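Local coordinates for protein halohydrin dehalogenase (Rhizobium radiobacter, PDB 4IY1) that probably eliminates halide from vicinal halohydrins to give epoxides and, as an engineered biocatalyst, serves cyanolysis in atorvastatin synthesis, at residues G125-I130 with H166-F171; K10-M15 with P184-S189; G25-C30 with Q50-S55. The protein carries 37 engineered substitutions. All blocks are in the same frame, centred on the assembly; numbering follows the deposited sequence.

Contact 1 (G125-I130 with H166-F171). Engineered in segment 166-171: H166 (natural residue Tyr).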
loop_
_atom_site.group_PDB
_atom_site.type_symbol
_atom_site.label_atom_id
_atom_site.label_comp_id
_atom_site.label_asym_id
_atom_site.label_seq_id
_atom_site.Cartn_x
_atom_site.Cartn_y
_atom_site.Cartn_z
ATOM N N GLY B 125 -24.410 -2.436 -12.836
ATOM C CA GLY B 125 -24.594 -2.311 -11.401
ATOM C C GLY B 125 -23.333 -1.659 -10.854
ATOM O O GLY B 125 -22.325 -1.550 -11.563
ATOM N N HIS B 126 -23.430 -1.125 -9.642
ATOM C CA HIS B 126 -22.272 -0.597 -8.938
ATOM C C HIS B 126 -22.406 -1.025 -7.516
ATOM O O HIS B 126 -23.511 -1.014 -6.965
ATOM C CB HIS B 126 -22.263 0.931 -9.000
ATOM C CG HIS B 126 -21.989 1.477 -10.366
ATOM N ND1 HIS B 126 -22.962 1.659 -11.273
ATOM C CD2 HIS B 126 -20.830 2.032 -10.923
ATOM C CE1 HIS B 126 -22.431 2.151 -12.421
ATOM N NE2 HIS B 126 -21.138 2.412 -12.201
ATOM N N ILE B 127 -21.283 -1.415 -6.915
ATOM C CA ILE B 127 -21.256 -1.881 -5.553
ATOM C C ILE B 127 -20.208 -1.138 -4.739
ATOM O O ILE B 127 -19.070 -0.954 -5.192
ATOM C CB ILE B 127 -20.941 -3.388 -5.519
ATOM C CG1 ILE B 127 -22.083 -4.165 -6.213
ATOM C CG2 ILE B 127 -20.780 -3.872 -4.081
ATOM C CD1 ILE B 127 -21.885 -5.662 -6.107
ATOM N N ILE B 128 -20.644 -0.580 -3.617
ATOM C CA ILE B 128 -19.806 0.329 -2.825
ATOM C C ILE B 128 -19.915 -0.086 -1.382
ATOM O O ILE B 128 -21.005 -0.180 -0.859
ATOM C CB ILE B 128 -20.286 1.775 -2.919
ATOM C CG1 ILE B 128 -20.063 2.318 -4.305
ATOM C CG2 ILE B 128 -19.570 2.656 -1.901
ATOM C CD1 ILE B 128 -21.079 3.372 -4.708
ATOM N N PHE B 129 -18.791 -0.499 -0.805
ATOM C CA PHE B 129 -18.700 -0.786 0.612
ATOM C C PHE B 129 -18.230 0.491 1.325
ATOM O O PHE B 129 -17.166 1.027 1.010
ATOM C CB PHE B 129 -17.654 -1.883 0.849
ATOM C CG PHE B 129 -18.044 -3.249 0.306
ATOM C CD1 PHE B 129 -17.126 -4.273 0.289
ATOM C CD2 PHE B 129 -19.323 -3.487 -0.198
ATOM C CE1 PHE B 129 -17.456 -5.532 -0.200
ATOM C CE2 PHE B 129 -19.658 -4.719 -0.726
ATOM C CZ PHE B 129 -18.716 -5.742 -0.740
ATOM N N ILE B 130 -18.931 0.887 2.375
ATOM C CA ILE B 130 -18.360 1.881 3.272
ATOM C C ILE B 130 -17.580 1.230 4.408
ATOM O O ILE B 130 -18.162 0.578 5.268
ATOM C CB ILE B 130 -19.416 2.914 3.744
ATOM C CG1 ILE B 130 -20.022 3.578 2.515
ATOM C CG2 ILE B 130 -18.746 4.005 4.577
ATOM C CD1 ILE B 130 -21.203 4.453 2.828
ATOM N N HIS B 166 -18.209 -8.465 -16.094
ATOM C CA HIS B 166 -19.643 -8.280 -16.243
ATOM C C HIS B 166 -20.026 -6.839 -16.156
ATOM O O HIS B 166 -21.169 -6.497 -15.882
ATOM C CB HIS B 166 -20.403 -9.121 -15.228
ATOM C CG HIS B 166 -19.974 -10.574 -15.212
ATOM N ND1 HIS B 166 -20.446 -11.481 -16.098
ATOM C CD2 HIS B 166 -19.005 -11.238 -14.446
ATOM C CE1 HIS B 166 -19.797 -12.653 -15.926
ATOM N NE2 HIS B 166 -18.937 -12.512 -14.899
ATOM N N ASN B 167 -19.055 -5.978 -16.380
ATOM C CA ASN B 167 -19.292 -4.532 -16.356
ATOM C C ASN B 167 -19.881 -3.965 -15.044
ATOM O O ASN B 167 -20.703 -3.045 -15.072
ATOM C CB ASN B 167 -20.160 -4.123 -17.541
ATOM C CG ASN B 167 -20.259 -2.619 -17.695
ATOM O OD1 ASN B 167 -19.244 -1.923 -17.763
ATOM N ND2 ASN B 167 -21.482 -2.107 -17.745
ATOM N N ILE B 168 -19.409 -4.465 -13.908
ATOM C CA ILE B 168 -19.890 -4.001 -12.604
ATOM C C ILE B 168 -18.705 -3.504 -11.783
ATOM O O ILE B 168 -17.978 -4.325 -11.209
ATOM C CB ILE B 168 -20.516 -5.169 -11.838
ATOM C CG1 ILE B 168 -21.791 -5.641 -12.537
ATOM C CG2 ILE B 168 -20.847 -4.802 -10.394
ATOM C CD1 ILE B 168 -22.195 -7.023 -12.116
ATOM N N PRO B 169 -18.569 -2.165 -11.617
ATOM C CA PRO B 169 -17.461 -1.618 -10.821
ATOM C C PRO B 169 -17.689 -1.851 -9.342
ATOM O O PRO B 169 -18.836 -1.867 -8.897
ATOM C CB PRO B 169 -17.519 -0.111 -11.129
ATOM C CG PRO B 169 -18.196 -0.040 -12.479
ATOM C CD PRO B 169 -19.265 -1.100 -12.361
ATOM N N VAL B 170 -16.625 -2.173 -8.605
ATOM C CA VAL B 170 -16.757 -2.371 -7.148
ATOM C C VAL B 170 -15.731 -1.462 -6.422
ATOM O O VAL B 170 -14.621 -1.317 -6.890
ATOM C CB VAL B 170 -16.521 -3.847 -6.768
ATOM C CG1 VAL B 170 -16.736 -4.079 -5.300
ATOM C CG2 VAL B 170 -17.435 -4.803 -7.590
ATOM N N PHE B 171 -16.146 -0.805 -5.339
ATOM C CA PHE B 171 -15.356 0.265 -4.699
ATOM C C PHE B 171 -15.474 0.078 -3.198
ATOM O O PHE B 171 -16.533 -0.346 -2.721
ATOM C CB PHE B 171 -15.931 1.652 -5.011
ATOM C CG PHE B 171 -15.961 1.985 -6.453
ATOM C CD1 PHE B 171 -17.154 2.034 -7.130
ATOM C CD2 PHE B 171 -14.777 2.301 -7.133
ATOM C CE1 PHE B 171 -17.195 2.385 -8.469
ATOM C CE2 PHE B 171 -14.806 2.609 -8.478
ATOM C CZ PHE B 171 -16.003 2.655 -9.145
HETATM O O HOH W 1 -22.229 -0.848 -14.514
#
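I127 and I128 pair with V170 and F171 as parallel neighbours in the central sheet of a Rossmann-like fold, where strand 126-130, helix 143-163 and strand 170-175 make a beta-alpha-beta unit. The touching parts, 125-129 and 167-171, point 16° apart. I127 N reaches P169 O at 3.2 Å, I127 O receives F171 N, and F129 N goes on to F171 O at 3.0 Å. This is the tight part. On one face I127 CG2 sits 4.2 Å from V170 CG1, with M119 on I127 and L163 on V170; on the other, I128 CG1 comes up to the edge of the F171 ring, 4.1 Å from CD1.

Toward the entry to the strands the grip eases. G125 and N167, the latter partly exposed and closing a Schellman motif at the helix end, are joined through a water that accepts from G125 N and donates to N167 O at 2.7 Å. Just inward, with CG anti to the carbonyl carbon (chi1 -69°), H126 lays a ring face under P169 CD, 4.1 Å from the ring centroid. Its NE2 is hydrogen-bonded to D230. A leucine here would lack both the flat face and the ring nitrogen, and would probably leave the D230 carboxylate without this mate. The same P169 CD lies 3.2 Å from G125 O.

Contact 2 (K10-M15 with P184-S189). Engineered in segment 184-189: Y186 (natural residue Phe), S189 (natural residue Thr).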
loop_
_atom_site.group_PDB
_atom_site.type_symbol
_atom_site.label_atom_id
_atom_site.label_comp_id
_atom_site.label_asym_id
_atom_site.label_seq_id
_atom_site.Cartn_x
_atom_site.Cartn_y
_atom_site.Cartn_z
ATOM N N LYS B 10 -29.470 5.600 8.925
ATOM C CA LYS B 10 -29.426 6.629 9.974
ATOM C C LYS B 10 -28.041 6.867 10.547
ATOM O O LYS B 10 -27.883 7.702 11.437
ATOM C CB LYS B 10 -30.382 6.286 11.108
ATOM C CG LYS B 10 -31.861 6.305 10.701
ATOM C CD LYS B 10 -32.743 5.893 11.877
ATOM C CE LYS B 10 -34.155 6.460 11.764
ATOM N NZ LYS B 10 -35.055 5.921 12.829
ATOM N N HIS B 11 -27.041 6.128 10.074
ATOM C CA HIS B 11 -25.712 6.207 10.689
ATOM C C HIS B 11 -24.607 6.316 9.690
ATOM O O HIS B 11 -24.781 5.952 8.510
ATOM C CB HIS B 11 -25.463 5.006 11.594
ATOM C CG HIS B 11 -26.613 4.689 12.521
ATOM N ND1 HIS B 11 -26.734 5.251 13.742
ATOM C CD2 HIS B 11 -27.679 3.794 12.391
ATOM C CE1 HIS B 11 -27.848 4.778 14.342
ATOM N NE2 HIS B 11 -28.432 3.900 13.504
ATOM N N PHE B 12 -23.422 6.681 10.189
ATOM C CA PHE B 12 -22.173 6.628 9.415
ATOM C C PHE B 12 -22.356 7.357 8.092
ATOM O O PHE B 12 -22.591 8.560 8.088
ATOM C CB PHE B 12 -21.720 5.161 9.212
ATOM C CG PHE B 12 -20.238 4.995 8.863
ATOM C CD1 PHE B 12 -19.321 6.036 9.048
ATOM C CD2 PHE B 12 -19.767 3.781 8.380
ATOM C CE1 PHE B 12 -17.961 5.852 8.790
ATOM C CE2 PHE B 12 -18.422 3.596 8.085
ATOM C CZ PHE B 12 -17.508 4.621 8.318
ATOM N N GLY B 13 -22.254 6.634 6.967
ATOM C CA GLY B 13 -22.354 7.252 5.645
ATOM C C GLY B 13 -23.768 7.305 5.115
ATOM O O GLY B 13 -24.001 7.681 3.958
ATOM N N GLY B 14 -24.707 6.802 5.919
ATOM C CA GLY B 14 -26.065 6.553 5.450
ATOM C C GLY B 14 -26.787 7.730 4.791
ATOM O O GLY B 14 -27.221 7.624 3.640
ATOM N N MET B 15 -26.961 8.836 5.523
ATOM C CA MET B 15 -27.821 9.951 5.029
ATOM C C MET B 15 -27.161 10.716 3.891
ATOM O O MET B 15 -27.776 10.983 2.852
ATOM C CB MET B 15 -28.204 10.912 6.163
ATOM C CG MET B 15 -29.020 10.256 7.257
ATOM S SD MET B 15 -30.566 9.583 6.633
ATOM C CE MET B 15 -31.356 11.086 6.048
ATOM N N PRO B 184 -23.786 8.006 16.614
ATOM C CA PRO B 184 -22.514 7.715 17.280
ATOM C C PRO B 184 -21.479 7.052 16.356
ATOM O O PRO B 184 -20.317 6.897 16.750
ATOM C CB PRO B 184 -22.921 6.739 18.392
ATOM C CG PRO B 184 -24.162 6.073 17.865
ATOM C CD PRO B 184 -24.878 7.145 17.109
ATOM N N TYR B 185 -21.923 6.625 15.167
ATOM C CA TYR B 185 -21.055 5.989 14.182
ATOM C C TYR B 185 -20.675 7.019 13.110
ATOM O O TYR B 185 -21.446 7.228 12.171
ATOM C CB TYR B 185 -21.798 4.804 13.517
ATOM C CG TYR B 185 -22.359 3.784 14.495
ATOM C CD1 TYR B 185 -21.533 2.823 15.084
ATOM C CD2 TYR B 185 -23.713 3.783 14.838
ATOM C CE1 TYR B 185 -22.029 1.924 16.010
ATOM C CE2 TYR B 185 -24.228 2.855 15.739
ATOM C CZ TYR B 185 -23.380 1.946 16.336
ATOM O OH TYR B 185 -23.874 1.036 17.244
ATOM N N TYR B 186 -19.513 7.669 13.224
ATOM C CA TYR B 186 -18.504 7.420 14.268
ATOM C C TYR B 186 -17.986 8.738 14.816
ATOM O O TYR B 186 -17.086 8.742 15.668
ATOM C CB TYR B 186 -17.302 6.612 13.722
ATOM C CG TYR B 186 -17.629 5.153 13.485
ATOM C CD1 TYR B 186 -17.517 4.217 14.511
ATOM C CD2 TYR B 186 -18.181 4.736 12.273
ATOM C CE1 TYR B 186 -17.849 2.889 14.305
ATOM C CE2 TYR B 186 -18.563 3.422 12.081
ATOM C CZ TYR B 186 -18.377 2.504 13.086
ATOM O OH TYR B 186 -18.743 1.198 12.867
ATOM N N TYR B 187 -18.497 9.856 14.293
ATOM C CA TYR B 187 -18.011 11.178 14.736
ATOM C C TYR B 187 -19.168 12.130 14.984
ATOM O O TYR B 187 -19.398 13.059 14.193
ATOM C CB TYR B 187 -17.032 11.779 13.711
ATOM C CG TYR B 187 -15.650 11.182 13.781
ATOM C CD1 TYR B 187 -15.353 9.978 13.132
ATOM C CD2 TYR B 187 -14.676 11.743 14.590
ATOM C CE1 TYR B 187 -14.099 9.392 13.246
ATOM C CE2 TYR B 187 -13.418 11.162 14.712
ATOM C CZ TYR B 187 -13.128 9.993 14.028
ATOM O OH TYR B 187 -11.850 9.453 14.113
ATOM N N PRO B 188 -19.960 11.849 16.041
ATOM C CA PRO B 188 -21.131 12.660 16.355
ATOM C C PRO B 188 -20.743 14.129 16.629
ATOM O O PRO B 188 -19.631 14.403 17.127
ATOM C CB PRO B 188 -21.721 11.980 17.609
ATOM C CG PRO B 188 -20.610 11.192 18.184
ATOM C CD PRO B 188 -19.734 10.783 17.029
ATOM N N SER B 189 -21.571 15.044 16.125
ATOM C CA SER B 189 -21.365 16.487 16.272
ATOM C C SER B 189 -20.838 16.838 17.663
ATOM O O SER B 189 -19.785 17.473 17.800
ATOM C CB SER B 189 -22.665 17.235 15.986
ATOM O OG SER B 189 -23.068 17.050 14.633
#
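F12 presents the face of its ring to Y186, an engineered tyrosine that replaces phenylalanine and follows a cis peptide bond. Going out along F12, CB passes 3.6 Å from Y185 O, and CG meets Y186 CE2. CD1 and CE1 both lie against Y186 CD2, the former at 3.7 Å, CD2 and CE2 face Y186 CE2, and CZ at the tip comes 4.0 Å from Y186 CD2. The tyrosine edge stands over the F12 face, nearer its rim than its centre, in an edge-to-face pair, planes at 83°. F12 CG is anti to the backbone N (chi1 -160°), which carries the ring up to Y186 from a type II' turn running from H11 to G14.

F12 N makes only a weak bond to Y185 O, 2.9 Å long. Y185 turns its edge to the face of H11 in an offset edge-to-face pair, CD2 3.5 Å from H11 ND1. That nitrogen is hydrogen-bonded to S183, which likely limits rotation of the imidazole, while Y186 OH is bonded to A82 O. Ring-on-ring contact thus mainly holds the joint, those polar ends bonding outside it; the F12 part is consistent with the aromatic halide-pocket lining of halohydrin dehalogenases.

Contact 3 (G25-C30 with Q50-S55). Engineered in segment 50-55: I52 (natural residue Lys).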
loop_
_atom_site.group_PDB
_atom_site.type_symbol
_atom_site.label_atom_id
_atom_site.label_comp_id
_atom_site.label_asym_id
_atom_site.label_seq_id
_atom_site.Cartn_x
_atom_site.Cartn_y
_atom_site.Cartn_z
ATOM N N GLY B 25 -31.253 11.556 -8.918
ATOM C CA GLY B 25 -32.320 11.002 -9.750
ATOM C C GLY B 25 -32.495 9.505 -9.577
ATOM O O GLY B 25 -33.272 8.888 -10.299
ATOM N N HIS B 26 -31.761 8.910 -8.640
ATOM C CA HIS B 26 -31.960 7.498 -8.303
ATOM C C HIS B 26 -33.164 7.386 -7.402
ATOM O O HIS B 26 -33.346 8.198 -6.473
ATOM C CB HIS B 26 -30.735 6.918 -7.572
ATOM C CG HIS B 26 -29.446 7.030 -8.345
ATOM N ND1 HIS B 26 -29.173 6.262 -9.412
ATOM C CD2 HIS B 26 -28.346 7.872 -8.178
ATOM C CE1 HIS B 26 -27.983 6.621 -9.936
ATOM N NE2 HIS B 26 -27.478 7.606 -9.181
ATOM N N THR B 27 -33.955 6.332 -7.613
ATOM C CA THR B 27 -34.882 5.881 -6.587
ATOM C C THR B 27 -34.142 5.098 -5.504
ATOM O O THR B 27 -33.656 3.993 -5.761
ATOM C CB THR B 27 -35.957 4.972 -7.190
ATOM O OG1 THR B 27 -36.553 5.637 -8.300
ATOM C CG2 THR B 27 -37.012 4.668 -6.170
ATOM N N VAL B 28 -34.150 5.629 -4.285
ATOM C CA VAL B 28 -33.337 5.132 -3.197
ATOM C C VAL B 28 -34.143 4.392 -2.145
ATOM O O VAL B 28 -34.851 5.010 -1.345
ATOM C CB VAL B 28 -32.566 6.276 -2.511
ATOM C CG1 VAL B 28 -31.552 5.718 -1.513
ATOM C CG2 VAL B 28 -31.866 7.122 -3.564
ATOM N N ALA B 29 -33.927 3.079 -2.063
ATOM C CA ALA B 29 -34.435 2.289 -0.948
ATOM C C ALA B 29 -33.454 2.300 0.206
ATOM O O ALA B 29 -32.233 2.244 -0.001
ATOM C CB ALA B 29 -34.715 0.873 -1.397
ATOM N N CYS B 30 -33.986 2.415 1.416
ATOM C CA CYS B 30 -33.171 2.587 2.614
ATOM C C CYS B 30 -33.454 1.484 3.601
ATOM O O CYS B 30 -34.618 1.143 3.862
ATOM C CB CYS B 30 -33.479 3.913 3.296
ATOM S SG CYS B 30 -33.196 5.352 2.262
ATOM N N GLN B 50 -38.855 11.534 -0.371
ATOM C CA GLN B 50 -38.116 11.140 -1.574
ATOM C C GLN B 50 -37.374 9.816 -1.396
ATOM O O GLN B 50 -37.061 9.163 -2.373
ATOM C CB GLN B 50 -37.122 12.219 -1.988
ATOM C CG GLN B 50 -35.827 12.214 -1.182
ATOM C CD GLN B 50 -35.913 13.042 0.096
ATOM O OE1 GLN B 50 -36.938 13.054 0.773
ATOM N NE2 GLN B 50 -34.809 13.688 0.461
ATOM N N LEU B 51 -37.069 9.451 -0.150
ATOM C CA LEU B 51 -36.457 8.152 0.165
ATOM C C LEU B 51 -37.519 7.082 0.405
ATOM O O LEU B 51 -38.666 7.400 0.690
ATOM C CB LEU B 51 -35.588 8.277 1.403
ATOM C CG LEU B 51 -34.398 9.219 1.262
ATOM C CD1 LEU B 51 -33.611 9.251 2.557
ATOM C CD2 LEU B 51 -33.511 8.787 0.096
ATOM N N ILE B 52 -37.136 5.813 0.277
ATOM C CA ILE B 52 -38.084 4.708 0.405
ATOM C C ILE B 52 -37.630 3.677 1.448
ATOM O O ILE B 52 -37.003 2.670 1.103
ATOM C CB ILE B 52 -38.285 3.997 -0.936
ATOM C CG1 ILE B 52 -38.826 4.953 -1.974
ATOM C CG2 ILE B 52 -39.243 2.827 -0.788
ATOM C CD1 ILE B 52 -39.274 4.247 -3.228
ATOM N N PRO B 53 -37.934 3.928 2.733
ATOM C CA PRO B 53 -37.436 3.052 3.800
ATOM C C PRO B 53 -38.124 1.681 3.775
ATOM O O PRO B 53 -39.267 1.582 3.331
ATOM C CB PRO B 53 -37.802 3.815 5.080
ATOM C CG PRO B 53 -38.996 4.620 4.699
ATOM C CD PRO B 53 -38.868 4.948 3.231
ATOM N N MET B 54 -37.419 0.636 4.211
ATOM C CA MET B 54 -37.959 -0.740 4.193
ATOM C C MET B 54 -37.912 -1.355 5.585
ATOM O O MET B 54 -37.023 -1.051 6.388
ATOM C CB MET B 54 -37.172 -1.632 3.234
ATOM C CG MET B 54 -36.762 -0.966 1.941
ATOM S SD MET B 54 -38.104 -0.988 0.734
ATOM C CE MET B 54 -38.051 -2.671 0.166
ATOM N N SER B 55 -38.848 -2.257 5.861
ATOM C CA SER B 55 -38.846 -2.978 7.129
ATOM C C SER B 55 -37.800 -4.089 7.098
ATOM O O SER B 55 -37.187 -4.407 8.121
ATOM C CB SER B 55 -40.231 -3.573 7.405
ATOM O OG SER B 55 -40.683 -4.323 6.281
#
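Between C30 and I52 the flat groups that meet are peptide planes rather than aromatic rings. C30 N approaches I52 O from above the carbonyl plane, 55° out of it, at 3.0 Å, and A29 CA comes to the same oxygen at 3.3 Å. The other two carbonyls are met nearly end-on: I52 N reaches V28 O, and M54 N lies 2.9 Å from C30 O. P53, which has no N-H to give, falls between these two donors and so costs the pairing no bond; its ring rests on L41, F44 and A45 of helix 38-47 and on F35.

Side chains fill in above and below the sheet. Beside C30 and P53, L51 reaches across with its two branches: CD2 touches V28 CB at 3.7 Å, while CD1 and CB each lie 3.9 Å from C30 SG. With CD1 anti to CA (chi2 -180°), CD1 stays by C30 SG and CD2 is left to lie against V28. A18 and F44 cover the same leucine. Beside A29, the engineered I52, a lysine in nature, crosses T27 so that its CD1 meets T27 CG2 at 3.7 Å. M54 CG, set anti to its own carbonyl carbon by chi1 (-40°), lies 3.6 Å from C30 O, with A29 CB also in contact; beyond it the chain bends at chi2 and chi3. V66 of helix 59-70 lies against both M54 and A29, and L70 against I52 and A29.

Strands 27-30 and 52-53, parallel and linked through helix 38-47, form a beta-alpha-beta crossover at the outer end of the Rossmann-type sheet of the short-chain dehydrogenase/reductase superfamily.

Overall arrangement
Contacts 1 and 3 both join neighbouring strands of the same parallel sheet, strand order 3-2-1-4-5-6-7, with strands 3-6 and 75-79 lying between them. Their centres are 19 Å apart and their nearest atoms about 7 Å, so they do not touch. Contact 2 ties the turn before helix 14-23 to the loop after strand 170-175, and along the chain it encloses the other two. It meets contact 1 directly, I130 CG2 lying 3.5 Å from F12 CE2, but stays about 5 Å from contact 3 at the nearest atoms. If the halide pocket lies as in other halohydrin dehalogenases, contact 2 is the one beside it, and contact 1 adjoins contact 2 through I130.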